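Local coordinates for reticulocyte binding protein (Streptococcus agalactiae COH1, PDB 3FAW) that probably hydrolyses the alpha-1,6-glucosidic branch linkages of pullulan and related alpha-glucans as a secreted pullulanase anchored in the streptococcal cell wall, at residues L288-G293 with Y358-K363; R276-D281 with D303-L308; A370-L375 with S447-D452; E326-R331 with D339-W344. One frame throughout, in Å; residues are numbered along the deposited sequence.

Interaction 1 (L288-G293 with Y358-K363); sequences LKNQLG and YSEKPK. With CA (calcium ion), chain B.
Glu360 reaches across to the backbone N of Gln291 and the side chain of Asn290, and makes the one direct hydrogen bond between 288-293 and 358-363. Gln291 N donates to Glu360 OE2 over 2.9 Å in an almost straight line (171°). The N-H arrives on the anti side of that oxygen, 23° out of the carboxylate plane. The chain of Glu360 is extended beyond CG, which carries the acid over the gap between the two loops. A water completes the polar group: it donates to Asn290 OD1 and to Glu360 OE1, each at 2.6 Å, while the amide and carboxylate planes stand 75° apart. The amide nitrogen of Asn290 turns instead to Glu300.

The remaining touches are van der Waals contacts of carbon against oxygen. Asn290 CB lies 3.4 Å from Glu360 OE2, and Gln291 CB lies 3.6 Å from the same oxygen, so both close in round the acceptor that the backbone uses. Further along, Gly293 O sits at the ring edge of Tyr358, near its plane, 3.4 Å from CD1; the hydroxyl of Tyr358 is hydrogen-bonded to Tyr321.

Metal binding anchors the far end of 358-363. Lys363 O coordinates a calcium ion at 2.3 Å beside four waters, and Lys165 O and Tyr202 OH complete the site. Lys165 and Tyr202 fall in the carbohydrate-binding module 48 range, so the ion ties this catalytic-domain loop to that module. With both carboxylate oxygens of Glu360 accepting hydrogen bonds, one from the main chain and one from water, its negative charge is probably well stabilised and its rotation restricted.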
# COMPACT_ATOMS: atom_id res chain seq x y z
N LEU A 288 28.34 5.49 -7.64
CA LEU A 288 26.99 5.04 -8.03
C LEU A 288 27.16 5.57 -9.46
O LEU A 288 27.58 6.72 -9.63
CB LEU A 288 25.84 5.81 -7.37
CG LEU A 288 24.60 5.10 -6.82
CD1 LEU A 288 24.95 3.79 -6.13
CD2 LEU A 288 23.89 6.04 -5.85
N LYS A 289 26.90 4.76 -10.48
CA LYS A 289 27.02 5.23 -11.87
C LYS A 289 25.84 6.10 -12.30
O LYS A 289 25.96 6.92 -13.21
CB LYS A 289 27.18 4.03 -12.81
CG LYS A 289 27.76 4.38 -14.18
CD LYS A 289 29.18 4.98 -14.09
CE LYS A 289 29.45 5.94 -15.25
NZ LYS A 289 29.08 5.36 -16.58
N ASN A 290 24.70 5.93 -11.63
CA ASN A 290 23.49 6.67 -11.96
C ASN A 290 23.13 7.63 -10.83
O ASN A 290 23.73 7.60 -9.76
CB ASN A 290 22.35 5.70 -12.24
CG ASN A 290 22.68 4.75 -13.37
OD1 ASN A 290 22.79 5.16 -14.52
ND2 ASN A 290 22.85 3.47 -13.05
N GLN A 291 22.15 8.49 -11.10
CA GLN A 291 21.77 9.54 -10.15
C GLN A 291 21.08 8.94 -8.93
O GLN A 291 20.28 8.02 -9.06
CB GLN A 291 20.85 10.54 -10.85
CG GLN A 291 20.74 11.89 -10.16
CD GLN A 291 20.14 12.95 -11.07
OE1 GLN A 291 19.49 12.64 -12.07
NE2 GLN A 291 20.36 14.22 -10.73
N LEU A 292 21.40 9.47 -7.75
CA LEU A 292 20.88 8.93 -6.50
C LEU A 292 19.35 8.99 -6.43
O LEU A 292 18.74 9.94 -6.93
CB LEU A 292 21.50 9.65 -5.30
CG LEU A 292 21.21 11.14 -5.11
CD1 LEU A 292 19.87 11.36 -4.45
CD2 LEU A 292 22.31 11.78 -4.25
N GLY A 293 18.76 7.97 -5.83
CA GLY A 293 17.32 7.94 -5.59
C GLY A 293 16.45 7.72 -6.81
O GLY A 293 15.28 8.10 -6.82
N TYR A 358 11.61 9.62 -9.58
CA TYR A 358 12.58 8.52 -9.65
C TYR A 358 13.18 8.35 -11.05
O TYR A 358 13.85 7.35 -11.32
CB TYR A 358 11.93 7.23 -9.16
CG TYR A 358 11.22 7.43 -7.84
CD1 TYR A 358 11.86 8.05 -6.77
CD2 TYR A 358 9.89 7.04 -7.67
CE1 TYR A 358 11.22 8.25 -5.57
CE2 TYR A 358 9.24 7.23 -6.47
CZ TYR A 358 9.91 7.84 -5.42
OH TYR A 358 9.29 8.05 -4.22
N SER A 359 12.95 9.35 -11.90
CA SER A 359 13.48 9.36 -13.26
C SER A 359 14.69 10.28 -13.35
O SER A 359 14.73 11.35 -12.73
CB SER A 359 12.39 9.84 -14.23
OG SER A 359 12.92 10.05 -15.53
N GLU A 360 15.68 9.85 -14.12
CA GLU A 360 16.85 10.69 -14.40
C GLU A 360 16.49 11.86 -15.33
O GLU A 360 17.14 12.90 -15.30
CB GLU A 360 17.99 9.85 -14.97
CG GLU A 360 18.61 8.92 -13.94
CD GLU A 360 19.88 8.28 -14.42
OE1 GLU A 360 19.83 7.59 -15.46
OE2 GLU A 360 20.93 8.45 -13.76
N LYS A 361 15.44 11.68 -16.14
CA LYS A 361 15.02 12.69 -17.11
C LYS A 361 13.52 12.98 -17.00
O LYS A 361 12.75 12.62 -17.89
CB LYS A 361 15.36 12.21 -18.53
CG LYS A 361 16.84 11.97 -18.75
CD LYS A 361 17.15 11.71 -20.22
CE LYS A 361 17.25 13.01 -21.02
NZ LYS A 361 17.66 12.76 -22.43
N PRO A 362 13.10 13.64 -15.90
CA PRO A 362 11.66 13.90 -15.66
C PRO A 362 10.96 14.73 -16.75
O PRO A 362 9.74 14.62 -16.92
CB PRO A 362 11.65 14.65 -14.32
CG PRO A 362 13.05 15.15 -14.13
CD PRO A 362 13.95 14.19 -14.82
N LYS A 363 11.71 15.55 -17.49
CA LYS A 363 11.16 16.35 -18.58
C LYS A 363 10.85 15.54 -19.85
O LYS A 363 10.19 16.04 -20.75
CB LYS A 363 12.09 17.54 -18.89
CG LYS A 363 12.08 18.59 -17.79
CD LYS A 363 13.37 19.40 -17.71
CE LYS A 363 13.53 20.33 -18.88
NZ LYS A 363 14.71 21.23 -18.74
CA CA B . 9.46 17.54 -22.28
O HOH W 1 22.40 7.27 -15.97
O HOH W 2 11.51 18.86 -22.41
O HOH W 3 9.03 19.37 -20.81
O HOH W 4 10.80 16.39 -24.01
O HOH W 5 8.06 16.01 -23.71

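Interaction 2 (R276-D281 with D303-L308); sequences RDFTSD and DYLQKL. With CA (calcium ion), chain C.
Phe278 CZ presses into the isobutyl group of Leu305, lying 3.7 Å from CD1 and the same 3.7 Å from CG. The two side chains approach from opposite directions, with CE2 of Phe278 also close to Leu305 CD1 at 3.9 Å. CG of Phe278 lies trans to the main-chain nitrogen (chi1 -162°), sending the ring outward from its loop, so that it spans backbones whose nearest CA atoms, of Phe278 and Leu305, are 11.0 Å apart. Leu305 meets the ring obliquely. Tyr271 of barrel strand 269-273 touches both Phe278 and Leu305, enlarging this apolar cluster.

The packing thins toward Tyr304. Its CD2 lies at the edge of the Phe278 ring, near the ring plane, but 4.4 Å from CZ, and its hydroxyl is hydrogen-bonded to Glu622. Gln306 and Lys307 belong to the solvent side of helix 302-308. There a calcium ion is bound by Lys307 O at 2.3 Å and by four waters; two of these waters also donate to Gln306 O and Leu308 O. The metal thus rests against main-chain carbonyls near the helix end, remote from the phenyl ring.

The charged Asp277 of the loop pairs with Arg625, and no hydrogen bond crosses between 276-281 and 303-308. The loop that follows the first strand of the (beta/alpha)8 barrel is therefore joined to the helix here by dispersion and the burial of hydrocarbon, without a polar link.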
# COMPACT_ATOMS: atom_id res chain seq x y z
N ARG A 276 13.91 6.18 -3.22
CA ARG A 276 14.82 7.21 -2.73
C ARG A 276 15.73 6.66 -1.62
O ARG A 276 16.96 6.72 -1.72
CB ARG A 276 14.03 8.42 -2.20
CG ARG A 276 14.88 9.57 -1.67
CD ARG A 276 15.63 10.26 -2.78
NE ARG A 276 16.32 11.47 -2.32
CZ ARG A 276 16.93 12.35 -3.11
NH1 ARG A 276 16.94 12.19 -4.43
NH2 ARG A 276 17.51 13.41 -2.57
N ASP A 277 15.10 6.13 -0.56
CA ASP A 277 15.82 5.63 0.62
C ASP A 277 16.99 4.72 0.27
O ASP A 277 18.07 4.82 0.84
CB ASP A 277 14.88 4.81 1.53
CG ASP A 277 13.77 5.64 2.15
OD1 ASP A 277 13.73 6.88 1.94
OD2 ASP A 277 12.94 5.04 2.86
N PHE A 278 16.75 3.81 -0.67
CA PHE A 278 17.64 2.68 -0.92
C PHE A 278 18.99 3.09 -1.52
O PHE A 278 19.93 2.29 -1.48
CB PHE A 278 16.95 1.65 -1.82
CG PHE A 278 17.58 0.28 -1.80
CD1 PHE A 278 17.83 -0.38 -0.60
CD2 PHE A 278 17.89 -0.37 -2.99
CE1 PHE A 278 18.40 -1.64 -0.59
CE2 PHE A 278 18.46 -1.64 -2.99
CZ PHE A 278 18.71 -2.28 -1.78
N THR A 279 19.08 4.30 -2.08
CA THR A 279 20.34 4.78 -2.68
C THR A 279 20.65 6.26 -2.43
O THR A 279 21.41 6.86 -3.18
CB THR A 279 20.35 4.52 -4.22
OG1 THR A 279 19.27 5.24 -4.84
CG2 THR A 279 20.21 3.03 -4.53
N SER A 280 20.09 6.84 -1.37
CA SER A 280 20.33 8.26 -1.04
C SER A 280 21.49 8.48 -0.06
O SER A 280 21.81 9.63 0.26
CB SER A 280 19.06 8.91 -0.47
OG SER A 280 18.69 8.32 0.76
N ASP A 281 22.11 7.40 0.40
CA ASP A 281 23.26 7.50 1.32
C ASP A 281 24.42 8.27 0.69
O ASP A 281 24.87 7.95 -0.42
CB ASP A 281 23.72 6.09 1.72
CG ASP A 281 24.65 6.09 2.94
OD1 ASP A 281 25.15 7.15 3.35
OD2 ASP A 281 24.87 4.99 3.49
N ASP A 303 22.16 -6.78 -6.35
CA ASP A 303 23.03 -7.89 -5.95
C ASP A 303 22.94 -8.13 -4.43
O ASP A 303 22.86 -9.28 -3.99
CB ASP A 303 24.48 -7.63 -6.36
CG ASP A 303 24.75 -7.93 -7.84
OD1 ASP A 303 23.80 -8.27 -8.59
OD2 ASP A 303 25.92 -7.82 -8.27
N TYR A 304 22.95 -7.05 -3.66
CA TYR A 304 22.76 -7.12 -2.20
C TYR A 304 21.48 -7.87 -1.82
O TYR A 304 21.48 -8.72 -0.93
CB TYR A 304 22.71 -5.71 -1.61
CG TYR A 304 22.32 -5.66 -0.14
CD1 TYR A 304 23.26 -5.87 0.86
CD2 TYR A 304 21.00 -5.41 0.24
CE1 TYR A 304 22.91 -5.83 2.20
CE2 TYR A 304 20.63 -5.37 1.58
CZ TYR A 304 21.59 -5.58 2.56
OH TYR A 304 21.26 -5.54 3.89
N LEU A 305 20.38 -7.52 -2.50
CA LEU A 305 19.08 -8.13 -2.22
C LEU A 305 19.00 -9.55 -2.76
O LEU A 305 18.37 -10.41 -2.14
CB LEU A 305 17.95 -7.27 -2.81
CG LEU A 305 17.77 -5.88 -2.19
CD1 LEU A 305 16.69 -5.10 -2.93
CD2 LEU A 305 17.44 -5.96 -0.71
N GLN A 306 19.64 -9.81 -3.90
CA GLN A 306 19.75 -11.17 -4.42
C GLN A 306 20.46 -12.07 -3.40
O GLN A 306 20.01 -13.17 -3.11
CB GLN A 306 20.50 -11.20 -5.76
CG GLN A 306 20.58 -12.58 -6.40
CD GLN A 306 21.33 -12.59 -7.73
OE1 GLN A 306 22.07 -11.66 -8.05
NE2 GLN A 306 21.14 -13.65 -8.50
N LYS A 307 21.58 -11.57 -2.86
CA LYS A 307 22.33 -12.30 -1.83
C LYS A 307 21.52 -12.43 -0.54
O LYS A 307 21.49 -13.50 0.07
CB LYS A 307 23.66 -11.60 -1.53
CG LYS A 307 24.67 -11.65 -2.68
CD LYS A 307 25.82 -10.68 -2.42
CE LYS A 307 26.92 -10.79 -3.47
NZ LYS A 307 26.54 -10.17 -4.78
N LEU A 308 20.85 -11.35 -0.13
CA LEU A 308 20.01 -11.36 1.07
C LEU A 308 19.02 -12.52 1.06
O LEU A 308 18.80 -13.16 2.09
CB LEU A 308 19.27 -10.03 1.23
CG LEU A 308 18.41 -9.87 2.49
CD1 LEU A 308 19.21 -10.18 3.75
CD2 LEU A 308 17.78 -8.48 2.57
CA CA C . 21.87 -15.78 0.24
O HOH W 6 20.44 -15.72 -1.67
O HOH W 7 20.02 -15.72 2.07
O HOH W 8 23.51 -14.82 1.77
O HOH W 9 20.75 -17.91 0.32

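Interaction 3 (A370-L375 with S447-D452); sequences AELKQL and SEFKVD
Lys373 crosses Phe449 and goes on to the acid of Glu448. Beyond CG its chain is extended (chi3 -179°), so the methylenes lead straight to the ammonium group, which forms a salt bridge from NZ to Glu448 OE2 at 2.7 Å. The nitrogen uses the lone pair of OE2 that points away from the other carboxylate oxygen. Glu448 bends to meet it, with a kink at chi2 of 56°. Two main-chain carbonyls, of Pro246 and Leu249, accept further hydrogen bonds from the same NZ, so this largely buried charge is held by one carboxylate and two peptide oxygens.

The Phe449 ring is met by both Lys373 and Leu372. Lys373 CG comes obliquely to within 3.6 Å of Phe449 CD1, the two side chains crossing at about a right angle. Leu372, also roughly perpendicular to the phenylalanine, places CD2 over one ring face, 4.0 Å from Phe449 CD1. Helices 367-381 and 432-449 are successive outer helices of the (beta/alpha)8 barrel, the first running between strands 312-315 and 385-390, the second between 385-390 and 453-456. The side chains therefore join two neighbouring helices of the barrel's outer layer. Ile369 and Ile376, on the same helix as Leu372, also touch the ring.

Past Phe449 the chain turns out of the helix at Lys450, whose phi is positive (55°). The ammonium group of Lys450 folds back and donates to Ser447 O at 2.8 Å, in the carbonyl plane. From there Val451 and Asp452 lead into strand 453-456, and Asp452 OD2 is hydrogen-bonded to His380 and to the backbone of Val386.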
# COMPACT_ATOMS: atom_id res chain seq x y z
N ALA A 370 10.41 3.59 -19.44
CA ALA A 370 11.58 2.80 -19.81
C ALA A 370 12.47 2.48 -18.60
O ALA A 370 12.99 1.37 -18.47
CB ALA A 370 12.39 3.53 -20.87
N GLU A 371 12.61 3.44 -17.70
CA GLU A 371 13.45 3.28 -16.51
C GLU A 371 12.89 2.28 -15.48
O GLU A 371 13.65 1.52 -14.89
CB GLU A 371 13.68 4.62 -15.83
CG GLU A 371 14.56 5.57 -16.62
CD GLU A 371 14.45 7.00 -16.13
OE1 GLU A 371 13.33 7.54 -16.11
OE2 GLU A 371 15.49 7.57 -15.75
N LEU A 372 11.57 2.27 -15.28
CA LEU A 372 10.95 1.31 -14.36
C LEU A 372 10.94 -0.10 -14.96
O LEU A 372 11.19 -1.08 -14.26
CB LEU A 372 9.52 1.73 -13.97
CG LEU A 372 8.81 0.81 -12.96
CD1 LEU A 372 9.63 0.65 -11.67
CD2 LEU A 372 7.41 1.33 -12.62
N LYS A 373 10.66 -0.20 -16.26
CA LYS A 373 10.73 -1.48 -16.96
C LYS A 373 12.13 -2.11 -16.87
O LYS A 373 12.26 -3.32 -16.70
CB LYS A 373 10.34 -1.32 -18.43
CG LYS A 373 8.84 -1.22 -18.69
CD LYS A 373 8.59 -1.13 -20.19
CE LYS A 373 7.13 -1.01 -20.55
NZ LYS A 373 6.92 -1.40 -21.98
N GLN A 374 13.16 -1.28 -16.99
CA GLN A 374 14.55 -1.75 -16.94
C GLN A 374 14.92 -2.26 -15.55
O GLN A 374 15.51 -3.33 -15.42
CB GLN A 374 15.51 -0.64 -17.38
CG GLN A 374 16.98 -1.08 -17.50
CD GLN A 374 17.21 -2.10 -18.61
OE1 GLN A 374 17.70 -3.20 -18.37
NE2 GLN A 374 16.85 -1.73 -19.83
N LEU A 375 14.56 -1.49 -14.53
CA LEU A 375 14.73 -1.92 -13.14
C LEU A 375 14.03 -3.26 -12.89
O LEU A 375 14.60 -4.15 -12.26
CB LEU A 375 14.19 -0.86 -12.17
CG LEU A 375 14.11 -1.25 -10.69
CD1 LEU A 375 15.49 -1.61 -10.16
CD2 LEU A 375 13.48 -0.14 -9.86
N SER A 447 0.30 -6.06 -16.92
CA SER A 447 0.62 -6.51 -18.28
C SER A 447 1.73 -5.67 -18.93
O SER A 447 2.55 -6.21 -19.68
CB SER A 447 -0.63 -6.54 -19.16
OG SER A 447 -1.18 -5.24 -19.32
N GLU A 448 1.75 -4.36 -18.66
CA GLU A 448 2.74 -3.46 -19.28
C GLU A 448 4.11 -3.55 -18.59
O GLU A 448 5.13 -3.68 -19.27
CB GLU A 448 2.24 -2.01 -19.26
CG GLU A 448 3.05 -1.07 -20.15
CD GLU A 448 3.11 -1.53 -21.59
OE1 GLU A 448 2.05 -1.87 -22.15
OE2 GLU A 448 4.22 -1.55 -22.17
N PHE A 449 4.13 -3.46 -17.27
CA PHE A 449 5.39 -3.48 -16.51
C PHE A 449 5.78 -4.88 -15.98
O PHE A 449 6.84 -5.04 -15.37
CB PHE A 449 5.34 -2.46 -15.37
CG PHE A 449 5.31 -1.03 -15.84
CD1 PHE A 449 6.49 -0.35 -16.12
CD2 PHE A 449 4.10 -0.36 -16.02
CE1 PHE A 449 6.47 0.98 -16.56
CE2 PHE A 449 4.07 0.96 -16.46
CZ PHE A 449 5.25 1.63 -16.73
N LYS A 450 4.94 -5.88 -16.26
CA LYS A 450 5.15 -7.27 -15.81
C LYS A 450 5.33 -7.38 -14.29
O LYS A 450 6.24 -8.05 -13.79
CB LYS A 450 6.31 -7.94 -16.55
CG LYS A 450 6.19 -7.91 -18.06
CD LYS A 450 4.95 -8.62 -18.58
CE LYS A 450 4.92 -8.61 -20.11
NZ LYS A 450 3.53 -8.64 -20.64
N VAL A 451 4.43 -6.71 -13.56
CA VAL A 451 4.47 -6.68 -12.11
C VAL A 451 3.99 -8.02 -11.53
O VAL A 451 3.06 -8.64 -12.06
CB VAL A 451 3.61 -5.50 -11.56
CG1 VAL A 451 3.50 -5.56 -10.05
CG2 VAL A 451 4.21 -4.18 -12.01
N ASP A 452 4.65 -8.46 -10.46
CA ASP A 452 4.42 -9.80 -9.92
C ASP A 452 3.47 -9.80 -8.72
O ASP A 452 3.06 -10.86 -8.26
CB ASP A 452 5.75 -10.43 -9.54
CG ASP A 452 6.72 -10.44 -10.70
OD1 ASP A 452 6.50 -11.24 -11.63
OD2 ASP A 452 7.68 -9.64 -10.68

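Interaction 4 (E326-R331 with D339-W344); sequences EMDKSR and DNNYNW. With CA (calcium ion), chain D.
Asn341 turns its amide toward Asp328, bringing ND2 to 3.0 Å from the main-chain oxygen Asp328 O and to 4.0 Å from Asp328 OD2. The two side chains run antiparallel, side by side, with carboxylate and amide planes nearly parallel, 10° apart. In Asn341 the branch carbon CG stands opposite the main-chain nitrogen (chi1 -167°), which sends the amide across to the other loop. Its oxygen, OD1, accepts from the backbone N of Asn325, fixing which way round the group is turned.

Hydrogen bonds inside 326-331 hold the acid in place. Asp328 OD1 accepts from Ser330 N over 3.1 Å, forming an Asx turn, and the donor stands above the carboxylate plane, 44° out of it. Ser330 OG donates to the syn lone pair of Asp328 OD1, at 2.5 Å. One carboxylate oxygen is thus gripped twice by a single serine, while OD2 is the one that faces Asn341.

Metal ligation organises the other loop. A calcium ion is bound by Asn340 O at 2.4 Å, by Tyr342 O at 2.3 Å, by four waters and by Asp665 OD1. The carbonyls on either side of Asn341 are therefore pinned to the metal, which probably steadies the loop from which the amide projects.

Both segments belong to the long excursion between strand 312-315 and helix 367-381 of the barrel. Helix 668-671 borders them: Asp668 touches Arg331 and Tyr342, and Asn671 touches Tyr342.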
# COMPACT_ATOMS: atom_id res chain seq x y z
N GLU A 326 9.72 17.65 -8.58
CA GLU A 326 10.52 16.63 -9.26
C GLU A 326 11.78 17.20 -9.92
O GLU A 326 12.66 16.45 -10.33
CB GLU A 326 9.65 15.90 -10.29
CG GLU A 326 8.45 15.17 -9.68
CD GLU A 326 7.50 14.61 -10.72
OE1 GLU A 326 7.55 15.04 -11.90
OE2 GLU A 326 6.69 13.72 -10.36
N MET A 327 11.87 18.53 -10.01
CA MET A 327 13.04 19.19 -10.56
C MET A 327 14.13 19.46 -9.50
O MET A 327 15.19 20.00 -9.83
CB MET A 327 12.63 20.50 -11.25
CG MET A 327 11.65 20.30 -12.41
SD MET A 327 12.20 19.09 -13.65
CE MET A 327 13.77 19.80 -14.18
N ASP A 328 13.87 19.09 -8.25
CA ASP A 328 14.83 19.22 -7.14
C ASP A 328 15.20 17.83 -6.63
O ASP A 328 14.44 17.22 -5.88
CB ASP A 328 14.21 20.07 -6.02
CG ASP A 328 15.06 20.12 -4.75
OD1 ASP A 328 16.29 19.88 -4.81
OD2 ASP A 328 14.49 20.41 -3.68
N LYS A 329 16.36 17.34 -7.06
CA LYS A 329 16.86 16.03 -6.64
C LYS A 329 17.88 16.14 -5.49
O LYS A 329 18.50 15.14 -5.12
CB LYS A 329 17.49 15.29 -7.82
CG LYS A 329 16.50 14.89 -8.90
CD LYS A 329 17.18 14.14 -10.02
CE LYS A 329 16.18 13.64 -11.06
NZ LYS A 329 15.23 12.66 -10.48
N SER A 330 18.02 17.33 -4.92
CA SER A 330 19.04 17.59 -3.91
C SER A 330 18.81 16.78 -2.64
O SER A 330 17.67 16.55 -2.22
CB SER A 330 19.11 19.09 -3.57
OG SER A 330 17.94 19.52 -2.90
N ARG A 331 19.92 16.34 -2.04
CA ARG A 331 19.90 15.65 -0.76
C ARG A 331 19.60 16.63 0.38
O ARG A 331 20.20 17.71 0.45
CB ARG A 331 21.25 14.97 -0.52
CG ARG A 331 21.33 14.18 0.79
CD ARG A 331 22.73 13.62 1.02
NE ARG A 331 23.02 12.51 0.11
CZ ARG A 331 23.93 12.51 -0.87
NH1 ARG A 331 24.68 13.58 -1.13
NH2 ARG A 331 24.08 11.42 -1.61
N ASP A 339 8.82 19.32 6.37
CA ASP A 339 9.17 20.32 5.36
C ASP A 339 10.37 19.89 4.52
O ASP A 339 11.33 20.63 4.35
CB ASP A 339 9.41 21.69 6.03
CG ASP A 339 9.38 22.85 5.05
OD1 ASP A 339 8.85 22.70 3.92
OD2 ASP A 339 9.89 23.93 5.40
N ASN A 340 10.29 18.67 3.99
CA ASN A 340 11.28 18.16 3.04
C ASN A 340 10.62 17.79 1.72
O ASN A 340 9.47 17.37 1.70
CB ASN A 340 12.00 16.95 3.64
CG ASN A 340 12.89 17.33 4.80
OD1 ASN A 340 14.03 17.74 4.61
ND2 ASN A 340 12.37 17.19 6.02
N ASN A 341 11.36 17.94 0.63
CA ASN A 341 10.89 17.54 -0.69
C ASN A 341 10.60 16.03 -0.73
O ASN A 341 9.82 15.56 -1.57
CB ASN A 341 11.91 17.91 -1.77
CG ASN A 341 11.36 17.79 -3.18
OD1 ASN A 341 10.12 18.22 -3.37
ND2 ASN A 341 12.03 17.32 -4.10
N TYR A 342 11.26 15.30 0.17
CA TYR A 342 10.98 13.88 0.39
C TYR A 342 9.49 13.59 0.57
O TYR A 342 8.76 14.37 1.19
CB TYR A 342 11.71 13.40 1.64
CG TYR A 342 11.58 11.92 1.86
CD1 TYR A 342 12.47 11.04 1.26
CD2 TYR A 342 10.56 11.40 2.64
CE1 TYR A 342 12.35 9.68 1.44
CE2 TYR A 342 10.43 10.03 2.83
CZ TYR A 342 11.33 9.18 2.23
OH TYR A 342 11.22 7.83 2.40
N ASN A 343 9.04 12.46 0.03
CA ASN A 343 7.65 12.03 0.17
C ASN A 343 7.58 10.52 -0.02
O ASN A 343 8.14 10.01 -0.99
CB ASN A 343 6.78 12.74 -0.87
CG ASN A 343 5.29 12.66 -0.58
OD1 ASN A 343 4.81 11.76 0.11
ND2 ASN A 343 4.54 13.62 -1.12
N TRP A 344 6.92 9.81 0.90
CA TRP A 344 6.69 8.36 0.74
C TRP A 344 5.89 8.09 -0.53
O TRP A 344 6.17 7.13 -1.25
CB TRP A 344 5.94 7.75 1.93
CG TRP A 344 6.78 7.43 3.13
CD1 TRP A 344 8.13 7.24 3.18
CD2 TRP A 344 6.30 7.22 4.47
NE1 TRP A 344 8.52 6.95 4.46
CE2 TRP A 344 7.42 6.93 5.28
CE3 TRP A 344 5.03 7.26 5.07
CZ2 TRP A 344 7.31 6.68 6.65
CZ3 TRP A 344 4.92 7.01 6.43
CH2 TRP A 344 6.06 6.73 7.20
CA CA D . 7.37 16.14 1.74
O HOH W 10 7.38 16.33 -0.72
O HOH W 11 7.14 18.84 1.73
O HOH W 12 4.92 16.60 1.17
O HOH W 13 6.32 14.17 2.64

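Overall arrangement
Interactions 1 and 4 join loops of the catalytic barrel, and interaction 2 sets a loop against helix 302-308; their centres are about 13 to 19 Å apart, and each touches the other two. Interaction 3 joins the outer helices 367-381 and 432-449; its centre is about 16 Å from that of interaction 1, which it meets through Glu371, hydrogen-bonded to Glu360 N. Along the chain, interactions 1 and 2 interleave, interaction 4 falls wholly between the two segments of interaction 1, and interaction 3 comes last. Gly293 N to Thr279 OG1 connects interactions 1 and 2, Tyr342 to Asp277 connects 2 and 4, and Lys329 to Ser359 O connects 1 and 4. The excursions after the first two barrel strands are thus braced against each other.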